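Local coordinates for protein gamma-glutamyl phosphate reductase (Thermotoga maritima, PDB 1O20) that probably catalyses the NADPH-dependent reduction of L-glutamyl phosphate to glutamate semialdehyde, the second step from glutamate toward proline, at residues E65-E69 / R70-E74; K85-D88 / E89-A93; L197-E200 / M201-L204; E289-K293 / H294-V298; V312-E316 / D317-T321. One frame throughout, in Å; residues are numbered along the deposited sequence.

Contact 1: E65-E69 / R70-E74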
loop_
_atom_site.group_PDB
_atom_site.type_symbol
_atom_site.label_atom_id
_atom_site.label_comp_id
_atom_site.label_asym_id
_atom_site.label_seq_id
_atom_site.Cartn_x
_atom_site.Cartn_y
_atom_site.Cartn_z
ATOM N N GLU A 65 24.353 8.206 10.715
ATOM C CA GLU A 65 25.544 7.955 11.570
ATOM C C GLU A 65 25.061 7.373 12.898
ATOM O O GLU A 65 25.722 6.531 13.452
ATOM C CB GLU A 65 26.403 9.211 11.805
ATOM N N LYS A 66 23.871 7.784 13.358
ATOM C CA LYS A 66 23.311 7.244 14.593
ATOM C C LYS A 66 22.942 5.777 14.401
ATOM O O LYS A 66 23.193 4.973 15.273
ATOM C CB LYS A 66 22.089 8.050 15.085
ATOM C CG LYS A 66 22.408 9.189 16.061
ATOM C CD LYS A 66 21.091 9.878 16.556
ATOM C CE LYS A 66 21.178 10.410 18.000
ATOM N NZ LYS A 66 19.812 10.533 18.679
ATOM N N ALA A 67 22.371 5.410 13.266
ATOM C CA ALA A 67 22.013 4.009 13.026
ATOM C C ALA A 67 23.266 3.094 12.921
ATOM O O ALA A 67 23.257 1.933 13.377
ATOM C CB ALA A 67 21.203 3.899 11.770
ATOM N N ARG A 68 24.323 3.619 12.306
ATOM C CA ARG A 68 25.569 2.873 12.144
ATOM C C ARG A 68 26.251 2.685 13.501
ATOM O O ARG A 68 26.630 1.581 13.823
ATOM C CB ARG A 68 26.496 3.564 11.128
ATOM C CG ARG A 68 25.959 3.446 9.694
ATOM C CD ARG A 68 26.870 4.018 8.622
ATOM N NE ARG A 68 26.422 3.603 7.287
ATOM C CZ ARG A 68 26.511 4.367 6.194
ATOM N NH1 ARG A 68 27.028 5.591 6.244
ATOM N NH2 ARG A 68 26.051 3.904 5.043
ATOM N N GLU A 69 26.348 3.747 14.310
ATOM C CA GLU A 69 26.774 3.636 15.709
ATOM C C GLU A 69 26.094 2.484 16.479
ATOM O O GLU A 69 26.769 1.762 17.197
ATOM C CB GLU A 69 26.581 4.958 16.457
ATOM C CG GLU A 69 27.808 5.855 16.498
ATOM C CD GLU A 69 27.474 7.332 16.742
ATOM O OE1 GLU A 69 26.422 7.651 17.371
ATOM O OE2 GLU A 69 28.273 8.194 16.303
ATOM N N ARG A 70 24.789 2.298 16.317
ATOM C CA ARG A 70 24.044 1.187 16.931
ATOM C C ARG A 70 24.146 -0.144 16.209
ATOM O O ARG A 70 23.414 -1.083 16.539
ATOM C CB ARG A 70 22.546 1.517 16.958
ATOM C CG ARG A 70 22.163 2.638 17.876
ATOM C CD ARG A 70 20.689 2.673 18.161
ATOM N NE ARG A 70 19.989 3.352 17.088
ATOM C CZ ARG A 70 19.067 2.815 16.282
ATOM N NH1 ARG A 70 18.681 1.530 16.395
ATOM N NH2 ARG A 70 18.543 3.588 15.324
ATOM N N GLY A 71 24.991 -0.236 15.189
ATOM C CA GLY A 71 25.167 -1.483 14.443
ATOM C C GLY A 71 23.931 -1.979 13.729
ATOM O O GLY A 71 23.754 -3.179 13.577
ATOM N N VAL A 72 23.064 -1.065 13.278
ATOM C CA VAL A 72 21.933 -1.453 12.428
ATOM C C VAL A 72 22.537 -1.931 11.119
ATOM O O VAL A 72 23.446 -1.294 10.604
ATOM C CB VAL A 72 20.970 -0.261 12.111
ATOM C CG1 VAL A 72 19.762 -0.740 11.308
ATOM C CG2 VAL A 72 20.535 0.468 13.383
ATOM N N LYS A 73 22.027 -3.029 10.565
ATOM C CA LYS A 73 22.680 -3.630 9.411
ATOM C C LYS A 73 22.370 -2.784 8.209
ATOM O O LYS A 73 21.298 -2.184 8.138
ATOM C CB LYS A 73 22.270 -5.101 9.186
ATOM C CG LYS A 73 20.801 -5.396 8.937
ATOM C CD LYS A 73 20.639 -6.834 8.387
ATOM C CE LYS A 73 19.176 -7.264 8.255
ATOM N NZ LYS A 73 18.782 -7.580 6.824
ATOM N N GLU A 74 23.291 -2.777 7.244
ATOM C CA GLU A 74 23.250 -1.797 6.151
ATOM C C GLU A 74 22.068 -1.853 5.257
ATOM O O GLU A 74 21.742 -0.852 4.657
ATOM C CB GLU A 74 24.526 -1.826 5.305
ATOM C CG GLU A 74 25.705 -1.252 6.066
ATOM C CD GLU A 74 25.599 0.253 6.302
ATOM O OE1 GLU A 74 24.825 0.902 5.592
ATOM O OE2 GLU A 74 26.343 0.795 7.158
#
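Arg68 lays the side of its guanidinium group against the carboxylate of Glu74, crossing that side chain at about a right angle. The grip is two-pronged: NE of Arg68 reaches OE2 of Glu74 at 2.8 Å, on the syn lone pair, while Arg68 NH2 meets Glu74 OE1 at 3.3 Å, in the guanidinium plane. The two flat groups are turned 43° apart, and the glutamate gets there by folding back at chi2 (-69°). The salt bridge spans the turn between helix 53-69 and helix 74-80. Beneath it the first helix ends in a Schellman motif: Val72 N bonds to Ala67 O (3.0 Å) and Gly71 N to Arg68 O (2.8 Å), with Gly71 as the C-prime residue at positive phi. The apolar contact that goes with this ending is Ala67 CB on Val72 CG2, 3.8 Å apart; Leu80 of the next helix touches Ala67, and Val77 touches Val72. Arg70 passes its CG near Lys66 O, bends at chi3 and sends NH2 to a salt bridge with Asp161.

Contact 2: K85-D88 / E89-A93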
loop_
_atom_site.group_PDB
_atom_site.type_symbol
_atom_site.label_atom_id
_atom_site.label_comp_id
_atom_site.label_asym_id
_atom_site.label_seq_id
_atom_site.Cartn_x
_atom_site.Cartn_y
_atom_site.Cartn_z
ATOM N N LYS A 85 19.497 11.796 -5.524
ATOM C CA LYS A 85 18.636 11.000 -6.370
ATOM C C LYS A 85 17.330 10.660 -5.704
ATOM O O LYS A 85 16.260 10.641 -6.355
ATOM C CB LYS A 85 19.355 9.707 -6.797
ATOM C CG LYS A 85 19.317 9.471 -8.284
ATOM C CD LYS A 85 20.160 10.443 -9.051
ATOM C CE LYS A 85 19.811 10.341 -10.544
ATOM N NZ LYS A 85 20.593 11.278 -11.344
ATOM N N ARG A 86 17.420 10.373 -4.411
ATOM C CA ARG A 86 16.219 10.060 -3.654
ATOM C C ARG A 86 15.385 11.313 -3.414
ATOM O O ARG A 86 14.171 11.241 -3.450
ATOM C CB ARG A 86 16.570 9.305 -2.366
ATOM C CG ARG A 86 16.871 7.836 -2.633
ATOM C CD ARG A 86 17.736 7.119 -1.609
ATOM N NE ARG A 86 17.991 5.730 -2.017
ATOM C CZ ARG A 86 18.421 4.762 -1.208
ATOM N NH1 ARG A 86 18.628 4.996 0.079
ATOM N NH2 ARG A 86 18.612 3.535 -1.683
ATOM N N ILE A 87 16.013 12.465 -3.218
ATOM C CA ILE A 87 15.261 13.688 -3.170
ATOM C C ILE A 87 14.609 13.954 -4.533
ATOM O O ILE A 87 13.444 14.383 -4.601
ATOM C CB ILE A 87 16.106 14.879 -2.705
ATOM C CG1 ILE A 87 16.531 14.670 -1.239
ATOM C CG2 ILE A 87 15.286 16.153 -2.844
ATOM C CD1 ILE A 87 17.573 15.550 -0.801
ATOM N N ASP A 88 15.325 13.642 -5.611
ATOM C CA ASP A 88 14.728 13.717 -6.952
ATOM C C ASP A 88 13.496 12.819 -7.079
ATOM O O ASP A 88 12.536 13.210 -7.739
ATOM C CB ASP A 88 15.742 13.362 -8.063
ATOM C CG ASP A 88 16.862 14.359 -8.190
ATOM O OD1 ASP A 88 16.760 15.494 -7.706
ATOM O OD2 ASP A 88 17.943 14.083 -8.738
ATOM N N GLU A 89 13.505 11.631 -6.470
ATOM C CA GLU A 89 12.344 10.739 -6.563
ATOM C C GLU A 89 11.173 11.423 -5.862
ATOM O O GLU A 89 10.035 11.279 -6.307
ATOM C CB GLU A 89 12.532 9.333 -5.920
ATOM C CG GLU A 89 13.497 8.387 -6.630
ATOM C CD GLU A 89 13.930 7.142 -5.803
ATOM O OE1 GLU A 89 13.762 7.053 -4.551
ATOM O OE2 GLU A 89 14.483 6.227 -6.436
HETATM N N MSE A 90 11.448 12.083 -4.737
HETATM C CA MSE A 90 10.389 12.809 -3.992
HETATM C C MSE A 90 9.796 13.909 -4.874
HETATM O O MSE A 90 8.561 14.095 -4.914
HETATM C CB MSE A 90 10.932 13.406 -2.687
HETATM C CG MSE A 90 11.175 12.392 -1.588
HETATM SE SE MSE A 90 12.113 13.342 -0.101
HETATM C CE MSE A 90 13.557 12.038 0.216
ATOM N N ILE A 91 10.674 14.594 -5.613
ATOM C CA ILE A 91 10.271 15.672 -6.519
ATOM C C ILE A 91 9.405 15.170 -7.687
ATOM O O ILE A 91 8.349 15.738 -7.954
ATOM C CB ILE A 91 11.498 16.439 -6.998
ATOM C CG1 ILE A 91 11.937 17.412 -5.899
ATOM C CG2 ILE A 91 11.224 17.202 -8.312
ATOM C CD1 ILE A 91 13.414 17.884 -5.969
ATOM N N LYS A 92 9.851 14.094 -8.331
ATOM C CA LYS A 92 9.100 13.389 -9.337
ATOM C C LYS A 92 7.731 12.908 -8.810
ATOM O O LYS A 92 6.750 13.016 -9.528
ATOM C CB LYS A 92 9.915 12.206 -9.880
ATOM C CG LYS A 92 9.119 11.262 -10.805
ATOM C CD LYS A 92 9.979 10.581 -11.899
ATOM C CE LYS A 92 9.156 10.258 -13.176
ATOM N NZ LYS A 92 8.674 8.796 -13.229
ATOM N N ALA A 93 7.665 12.390 -7.577
ATOM C CA ALA A 93 6.379 12.025 -6.980
ATOM C C ALA A 93 5.433 13.226 -6.929
ATOM O O ALA A 93 4.275 13.113 -7.304
ATOM C CB ALA A 93 6.553 11.430 -5.570
#
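Glu89 lies alongside Arg86, one turn back on the helix, both side chains pointing the same way. Its CB rests 3.5 Å from the carbonyl oxygen Arg86 O, and CG comes 3.6 Å from Lys85 O, because CG stands opposite the carbonyl carbon and beside the backbone N (chi1 -70°). From CG the chain runs extended, and at its tip OE1 meets the aliphatic CG of Arg86 at 3.7 Å. The carboxylate thus touches the arginine stem and not its charged end: Arg86 NE stays 5.1 Å from Glu89 OE1, and the guanidinium is engaged by Asp78 and by the carbonyl oxygen of Ala81. Round the helix, Ile87 and Ile91 make an apolar pair, CG2 of the former 4.0 Å from CD1 of the latter, and both side chains touch Arg53. CE of selenomethionine Met90 approaches Ile87 CG1 more loosely, at 4.2 Å, on a side covered by Leu49 and Val141. Asp88 directs OD1 to a salt bridge with Arg53. Underneath runs the regular i to i+4 ladder, its straightest rung from Lys92 N to Asp88 O (2.9 Å, 176° at the hydrogen), and the whole is typical of an amphipathic alpha-helix, its apolar side packed on helices 35-51, 53-69 and 138-149.

Contact 3: L197-E200 / M201-L204; sequences LVLE and MIRL
Leu199 sets its CD1 methyl against the guanidinium group of Arg203, 3.3 Å from NH2 and 3.8 Å from NE of that arginine. The leucine reaches it because CG swings away from its backbone N (chi1 -178°), while the arginine, extended from CG to NE, passes its CG 3.5 Å from Leu199 O. With an alanine here in place of Leu199, the methyl against the guanidinium would be gone and the arginine end would probably be freer to turn. Next to this pair, Ile202 presses CG1 to 3.4 Å from Leu199 O, and its CD1 makes a loose apolar contact with Leu199 CD1.

Backbone bonds help set these positions. Met201 N and Ile202 N continue the i to i+4 pattern to Leu197 O and Val198 O, and then Arg203 N turns back to Glu200 O (3.2 Å), approaching from above the carbonyl plane; a type I turn spans Met201 to Leu204. Leu204 CG settles 3.4 Å from that same Glu200 O. Helix 196-201 thus ends between helix 217-226, where Val223 and Asn226 touch Ile202, and helix 15-30, where Leu16 meets Met201 and Leu204, with Ile132 of strand 129-132 also against Val198, Met201 and Ile202.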
loop_
_atom_site.group_PDB
_atom_site.type_symbol
_atom_site.label_atom_id
_atom_site.label_comp_id
_atom_site.label_asym_id
_atom_site.label_seq_id
_atom_site.Cartn_x
_atom_site.Cartn_y
_atom_site.Cartn_z
ATOM N N LEU A 197 2.273 7.140 22.344
ATOM C CA LEU A 197 1.562 8.161 21.545
ATOM C C LEU A 197 0.745 7.577 20.402
ATOM O O LEU A 197 -0.299 8.092 20.057
ATOM C CB LEU A 197 2.546 9.187 20.945
ATOM C CG LEU A 197 2.442 10.576 21.553
ATOM C CD1 LEU A 197 2.566 10.530 23.079
ATOM C CD2 LEU A 197 3.476 11.522 20.963
ATOM N N VAL A 198 1.265 6.542 19.770
ATOM C CA VAL A 198 0.531 5.843 18.752
ATOM C C VAL A 198 -0.830 5.347 19.270
ATOM O O VAL A 198 -1.854 5.528 18.623
ATOM C CB VAL A 198 1.359 4.689 18.212
ATOM C CG1 VAL A 198 0.520 3.821 17.271
ATOM C CG2 VAL A 198 2.661 5.248 17.515
ATOM N N LEU A 199 -0.846 4.734 20.448
ATOM C CA LEU A 199 -2.096 4.246 21.004
ATOM C C LEU A 199 -3.113 5.357 21.190
ATOM O O LEU A 199 -4.285 5.149 20.922
ATOM C CB LEU A 199 -1.867 3.506 22.337
ATOM C CG LEU A 199 -3.125 2.921 22.976
ATOM C CD1 LEU A 199 -3.780 1.894 22.032
ATOM C CD2 LEU A 199 -2.782 2.314 24.354
ATOM N N GLU A 200 -2.665 6.529 21.636
ATOM C CA GLU A 200 -3.526 7.703 21.792
ATOM C C GLU A 200 -4.011 8.258 20.437
ATOM O O GLU A 200 -5.167 8.690 20.281
ATOM C CB GLU A 200 -2.755 8.827 22.511
ATOM C CG GLU A 200 -2.284 8.518 23.934
ATOM C CD GLU A 200 -3.425 8.428 24.914
ATOM O OE1 GLU A 200 -4.515 9.015 24.627
ATOM O OE2 GLU A 200 -3.223 7.782 25.980
HETATM N N MSE A 201 -3.115 8.243 19.460
HETATM C CA MSE A 201 -3.354 8.873 18.177
HETATM C C MSE A 201 -4.475 8.148 17.430
HETATM O O MSE A 201 -5.328 8.768 16.827
HETATM C CB MSE A 201 -2.074 8.842 17.352
HETATM C CG MSE A 201 -2.119 9.670 16.141
HETATM SE SE MSE A 201 -0.314 9.769 15.326
HETATM C CE MSE A 201 -0.874 9.834 13.405
ATOM N N ILE A 202 -4.468 6.829 17.506
ATOM C CA ILE A 202 -5.448 6.016 16.808
ATOM C C ILE A 202 -6.808 5.929 17.521
ATOM O O ILE A 202 -7.679 5.210 17.067
ATOM C CB ILE A 202 -4.888 4.609 16.541
ATOM C CG1 ILE A 202 -4.722 3.806 17.846
ATOM C CG2 ILE A 202 -3.534 4.701 15.760
ATOM C CD1 ILE A 202 -4.008 2.478 17.669
ATOM N N ARG A 203 -6.956 6.622 18.630
ATOM C CA ARG A 203 -8.245 6.788 19.307
ATOM C C ARG A 203 -8.850 8.191 19.174
ATOM O O ARG A 203 -9.922 8.472 19.748
ATOM C CB ARG A 203 -8.093 6.448 20.792
ATOM C CG ARG A 203 -7.787 4.998 21.063
ATOM C CD ARG A 203 -7.765 4.689 22.557
ATOM N NE ARG A 203 -7.104 3.432 22.918
ATOM C CZ ARG A 203 -7.556 2.194 22.627
ATOM N NH1 ARG A 203 -8.670 1.992 21.918
ATOM N NH2 ARG A 203 -6.874 1.135 23.068
ATOM N N LEU A 204 -8.200 9.075 18.407
ATOM C CA LEU A 204 -8.620 10.498 18.366
ATOM C C LEU A 204 -9.702 10.723 17.310
ATOM O O LEU A 204 -9.466 11.320 16.246
ATOM C CB LEU A 204 -7.426 11.402 18.079
ATOM C CG LEU A 204 -6.464 11.702 19.222
ATOM C CD1 LEU A 204 -5.370 12.601 18.632
ATOM C CD2 LEU A 204 -7.170 12.347 20.433
#

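Contact 4: E289-K293 / H294-V298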
loop_
_atom_site.group_PDB
_atom_site.type_symbol
_atom_site.label_atom_id
_atom_site.label_comp_id
_atom_site.label_asym_id
_atom_site.label_seq_id
_atom_site.Cartn_x
_atom_site.Cartn_y
_atom_site.Cartn_z
ATOM N N GLU A 289 14.347 -26.435 -10.647
ATOM C CA GLU A 289 15.664 -26.110 -11.235
ATOM C C GLU A 289 15.790 -24.597 -11.465
ATOM O O GLU A 289 16.767 -23.982 -11.014
ATOM C CB GLU A 289 15.869 -26.936 -12.543
ATOM C CG GLU A 289 17.016 -26.573 -13.491
ATOM C CD GLU A 289 17.050 -27.489 -14.743
ATOM O OE1 GLU A 289 18.079 -28.186 -14.950
ATOM O OE2 GLU A 289 16.036 -27.537 -15.501
ATOM N N GLU A 290 14.764 -23.998 -12.083
ATOM C CA GLU A 290 14.799 -22.589 -12.412
ATOM C C GLU A 290 14.739 -21.696 -11.176
ATOM O O GLU A 290 15.427 -20.670 -11.099
ATOM C CB GLU A 290 13.700 -22.256 -13.409
ATOM C CG GLU A 290 13.754 -20.835 -13.984
ATOM C CD GLU A 290 14.863 -20.637 -15.017
ATOM O OE1 GLU A 290 15.505 -21.645 -15.389
ATOM O OE2 GLU A 290 15.076 -19.460 -15.435
ATOM N N LEU A 291 13.940 -22.079 -10.198
ATOM C CA LEU A 291 13.875 -21.356 -8.921
ATOM C C LEU A 291 15.259 -21.356 -8.246
ATOM O O LEU A 291 15.756 -20.326 -7.782
ATOM C CB LEU A 291 12.813 -21.987 -8.014
ATOM C CG LEU A 291 11.377 -21.605 -8.395
ATOM C CD1 LEU A 291 10.398 -22.554 -7.798
ATOM C CD2 LEU A 291 11.109 -20.133 -7.975
ATOM N N ARG A 292 15.892 -22.513 -8.252
ATOM C CA ARG A 292 17.249 -22.657 -7.680
ATOM C C ARG A 292 18.296 -21.844 -8.424
ATOM O O ARG A 292 19.182 -21.317 -7.800
ATOM C CB ARG A 292 17.661 -24.122 -7.583
ATOM C CG ARG A 292 16.898 -24.840 -6.460
ATOM C CD ARG A 292 16.996 -26.333 -6.477
ATOM N NE ARG A 292 16.358 -26.953 -5.309
ATOM C CZ ARG A 292 16.157 -28.255 -5.191
ATOM N NH1 ARG A 292 16.561 -29.055 -6.165
ATOM N NH2 ARG A 292 15.576 -28.775 -4.103
ATOM N N LYS A 293 18.131 -21.636 -9.730
ATOM C CA LYS A 293 19.086 -20.806 -10.473
ATOM C C LYS A 293 19.045 -19.370 -9.957
ATOM O O LYS A 293 20.005 -18.616 -10.097
ATOM C CB LYS A 293 18.759 -20.796 -11.974
ATOM C CG LYS A 293 19.158 -22.016 -12.768
ATOM C CD LYS A 293 19.025 -21.829 -14.333
ATOM C CE LYS A 293 19.301 -20.358 -14.855
ATOM N NZ LYS A 293 18.794 -20.105 -16.272
ATOM N N HIS A 294 17.898 -18.971 -9.406
ATOM C CA HIS A 294 17.700 -17.620 -8.885
ATOM C C HIS A 294 17.890 -17.517 -7.362
ATOM O O HIS A 294 17.483 -16.532 -6.738
ATOM C CB HIS A 294 16.316 -17.125 -9.272
ATOM C CG HIS A 294 16.184 -16.823 -10.721
ATOM N ND1 HIS A 294 15.769 -17.763 -11.646
ATOM C CD2 HIS A 294 16.463 -15.694 -11.422
ATOM C CE1 HIS A 294 15.774 -17.221 -12.850
ATOM N NE2 HIS A 294 16.172 -15.959 -12.738
ATOM N N GLY A 295 18.527 -18.531 -6.792
ATOM C CA GLY A 295 18.828 -18.573 -5.378
ATOM C C GLY A 295 17.641 -18.884 -4.468
ATOM O O GLY A 295 17.711 -18.590 -3.291
ATOM N N VAL A 296 16.597 -19.513 -4.982
ATOM C CA VAL A 296 15.400 -19.766 -4.179
ATOM C C VAL A 296 15.506 -21.111 -3.455
ATOM O O VAL A 296 15.828 -22.147 -4.055
ATOM C CB VAL A 296 14.114 -19.661 -5.000
ATOM C CG1 VAL A 296 12.921 -20.041 -4.171
ATOM C CG2 VAL A 296 13.931 -18.231 -5.517
ATOM N N GLU A 297 15.286 -21.050 -2.138
ATOM C CA GLU A 297 15.134 -22.233 -1.291
ATOM C C GLU A 297 13.709 -22.810 -1.452
ATOM O O GLU A 297 12.719 -22.159 -1.116
ATOM C CB GLU A 297 15.397 -21.913 0.194
ATOM C CG GLU A 297 15.166 -23.127 1.089
ATOM C CD GLU A 297 15.337 -22.853 2.568
ATOM O OE1 GLU A 297 16.252 -22.094 2.943
ATOM O OE2 GLU A 297 14.572 -23.444 3.352
ATOM N N VAL A 298 13.620 -24.031 -1.941
ATOM C CA VAL A 298 12.350 -24.638 -2.301
ATOM C C VAL A 298 11.950 -25.631 -1.249
ATOM O O VAL A 298 12.726 -26.513 -0.890
ATOM C CB VAL A 298 12.449 -25.323 -3.620
ATOM C CG1 VAL A 298 11.178 -26.059 -3.932
ATOM C CG2 VAL A 298 12.784 -24.263 -4.721
HETATM O O HOH W 1 16.111 -24.834 -3.236
HETATM O O HOH W 2 15.255 -27.387 -1.633
#
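His294 turns its ring edge onto the last turn of helix 277-293, which closes in a Schellman motif with Gly295 at the C-prime position: Val296 N bonds to Leu291 O and Gly295 N to Arg292 O. The imidazole and the Glu290 carboxylate are inclined by 61°, and Glu290 OE2 lies 3.5 Å from His294 CE1. The firm bond is to the backbone instead: His294 ND1 donates to Glu290 O at 3.0 Å, nearly straight (167°) and in the ring plane, chi1 (-71°) placing the ring beside its own backbone N. A leucine in place of His294 has no ring N-H to give, and Glu290 O would probably lose its straight bond, left with weaker ones such as that from Lys293 N. On another side of the helix end, Leu291 CB touches two valines, 4.0 Å from both Val296 CB and Val298 CG2, as the chain enters strand 297-300 and packs on Ile328. Arg292, extended from CG to NE, uses NH1 for a salt bridge with Asp310. Its guanidinium edge also holds two waters in plane: water 1 accepts from Arg292 NE (3.0 Å) and from Val298 N and donates to Val296 O, while water 2 joins Arg292 NH2 to Val298 O.

Contact 5: V312-E316 / D317-T321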
loop_
_atom_site.group_PDB
_atom_site.type_symbol
_atom_site.label_atom_id
_atom_site.label_comp_id
_atom_site.label_asym_id
_atom_site.label_seq_id
_atom_site.Cartn_x
_atom_site.Cartn_y
_atom_site.Cartn_z
ATOM N N VAL A 312 13.398 -29.306 0.548
ATOM C CA VAL A 312 13.154 -29.227 1.985
ATOM C C VAL A 312 11.727 -29.667 2.316
ATOM O O VAL A 312 10.793 -29.167 1.710
ATOM C CB VAL A 312 13.365 -27.796 2.516
ATOM C CG1 VAL A 312 12.987 -27.725 4.010
ATOM C CG2 VAL A 312 14.798 -27.379 2.315
ATOM N N PRO A 313 11.541 -30.593 3.263
ATOM C CA PRO A 313 10.171 -30.972 3.642
ATOM C C PRO A 313 9.375 -29.783 4.243
ATOM O O PRO A 313 9.802 -29.119 5.192
ATOM C CB PRO A 313 10.373 -32.133 4.635
ATOM C CG PRO A 313 11.783 -32.604 4.390
ATOM C CD PRO A 313 12.547 -31.366 4.002
ATOM N N ALA A 314 8.259 -29.456 3.605
ATOM C CA ALA A 314 7.342 -28.452 4.136
ATOM C C ALA A 314 6.713 -28.954 5.440
ATOM O O ALA A 314 6.513 -30.169 5.639
ATOM C CB ALA A 314 6.267 -28.123 3.119
ATOM N N THR A 315 6.514 -28.024 6.371
ATOM C CA THR A 315 5.779 -28.313 7.608
ATOM C C THR A 315 4.486 -27.525 7.555
ATOM O O THR A 315 4.297 -26.655 6.719
ATOM C CB THR A 315 6.533 -27.853 8.858
ATOM O OG1 THR A 315 6.546 -26.407 8.905
ATOM C CG2 THR A 315 8.009 -28.274 8.833
ATOM N N GLU A 316 3.623 -27.815 8.513
ATOM C CA GLU A 316 2.340 -27.147 8.597
ATOM C C GLU A 316 2.461 -25.652 8.725
ATOM O O GLU A 316 1.674 -24.944 8.136
ATOM C CB GLU A 316 1.498 -27.708 9.739
ATOM C CG GLU A 316 0.286 -28.440 9.186
ATOM C CD GLU A 316 -0.615 -27.579 8.272
ATOM O OE1 GLU A 316 -0.867 -26.359 8.538
ATOM O OE2 GLU A 316 -1.080 -28.145 7.244
ATOM N N ASP A 317 3.452 -25.181 9.462
ATOM C CA ASP A 317 3.743 -23.748 9.554
ATOM C C ASP A 317 4.109 -23.053 8.251
ATOM O O ASP A 317 3.989 -21.844 8.181
ATOM C CB ASP A 317 4.896 -23.510 10.534
ATOM C CG ASP A 317 4.463 -23.683 12.000
ATOM O OD1 ASP A 317 3.233 -23.719 12.269
ATOM O OD2 ASP A 317 5.274 -23.806 12.935
ATOM N N ASP A 318 4.620 -23.783 7.256
ATOM C CA ASP A 318 4.968 -23.171 5.979
ATOM C C ASP A 318 3.760 -22.561 5.259
ATOM O O ASP A 318 3.878 -21.480 4.683
ATOM C CB ASP A 318 5.680 -24.140 5.034
ATOM C CG ASP A 318 7.132 -24.388 5.423
ATOM O OD1 ASP A 318 7.946 -23.428 5.462
ATOM O OD2 ASP A 318 7.528 -25.516 5.731
ATOM N N TRP A 319 2.616 -23.252 5.285
ATOM C CA TRP A 319 1.494 -22.886 4.438
ATOM C C TRP A 319 0.953 -21.461 4.696
ATOM O O TRP A 319 0.704 -20.738 3.719
ATOM C CB TRP A 319 0.392 -23.976 4.428
ATOM C CG TRP A 319 0.983 -25.296 4.081
ATOM C CD1 TRP A 319 1.076 -26.397 4.892
ATOM C CD2 TRP A 319 1.698 -25.627 2.883
ATOM N NE1 TRP A 319 1.789 -27.395 4.270
ATOM C CE2 TRP A 319 2.175 -26.963 3.031
ATOM C CE3 TRP A 319 1.980 -24.941 1.696
ATOM C CZ2 TRP A 319 2.890 -27.620 2.036
ATOM C CZ3 TRP A 319 2.713 -25.596 0.702
ATOM C CH2 TRP A 319 3.164 -26.918 0.882
ATOM N N PRO A 320 0.824 -21.035 5.957
ATOM C CA PRO A 320 0.462 -19.630 6.261
ATOM C C PRO A 320 1.580 -18.573 6.205
ATOM O O PRO A 320 1.279 -17.374 6.209
ATOM C CB PRO A 320 -0.107 -19.701 7.676
ATOM C CG PRO A 320 0.399 -20.940 8.259
ATOM C CD PRO A 320 0.851 -21.863 7.172
ATOM N N THR A 321 2.839 -18.986 6.142
ATOM C CA THR A 321 3.942 -18.059 6.337
ATOM C C THR A 321 4.299 -17.294 5.073
ATOM O O THR A 321 4.543 -17.907 4.039
ATOM C CB THR A 321 5.167 -18.843 6.802
ATOM O OG1 THR A 321 4.876 -19.459 8.047
ATOM C CG2 THR A 321 6.359 -17.901 7.104
HETATM O O HOH W 3 10.051 -26.463 6.018
#
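Asp318 bends its carboxylate back to Thr315, and hydrogen bonds dominate the turn that results. Thr315 N donates to Asp318 OD2 at 2.8 Å, almost straight (172°), using the anti lone pair of that oxygen. In return Asp318 N bonds to Thr315 O (2.9 Å), reaching it from above the carbonyl plane. The two bonds run in opposite directions, main chain to carboxylate and main chain to main chain, and close the turn where residues 317-320 take up helical backbone angles without the regular helical bonds. Thr315 OG1 adds a weak bond to the same OD2. Water 3 gives a further hydrogen to Asp318 OD2 at 2.7 Å and another to Pro313 O, while the other carboxylate oxygen, OD1, takes Arg299 and Tyr323 as partners. OD2 therefore collects two firm donors and a weak one, which would probably favour the charged form of this buried aspartate.

The apolar contact is between the methyl CB of Ala314 and Trp319 CZ2, 3.6 Å apart. The Glu316 and Trp319 side chains cross at about a right angle, carboxylate and indole planes 55° apart, with Glu316 OE2 3.6 Å from Trp319 CD1; Glu316 OE1 bonds to Tyr346.

Backbone bonds from Val312 and Ala314 tie the stretch to strand 297-300, and the indole packs on Ala329 and Lys331 of strand 327-333, meeting the rings of His342 and Tyr346 on helix 336-346.

Contact 1 is largely at the surface, and the other four are partly buried. Contacts 1 and 4 end their helices alike, in Schellman motifs, but contact 1 leads into another helix and is spanned by a salt bridge, whereas contact 4 leads into a strand and adds a histidine bond and bound waters. Contact 2 remains within a single regular helix, and contact 3 closes its helix with a turn and mainly apolar side chains. Contacts 4 and 5 meet through neighbouring strands 297-300 and 312-313 of the seven-stranded parallel sheet, Val298 O lying 3.2 Å from Val312 N; in contact 5 a buried carboxylate gathers backbone, water and side-chain donors. Contacts 3 and 4 lie on opposite sides of the chain's centre.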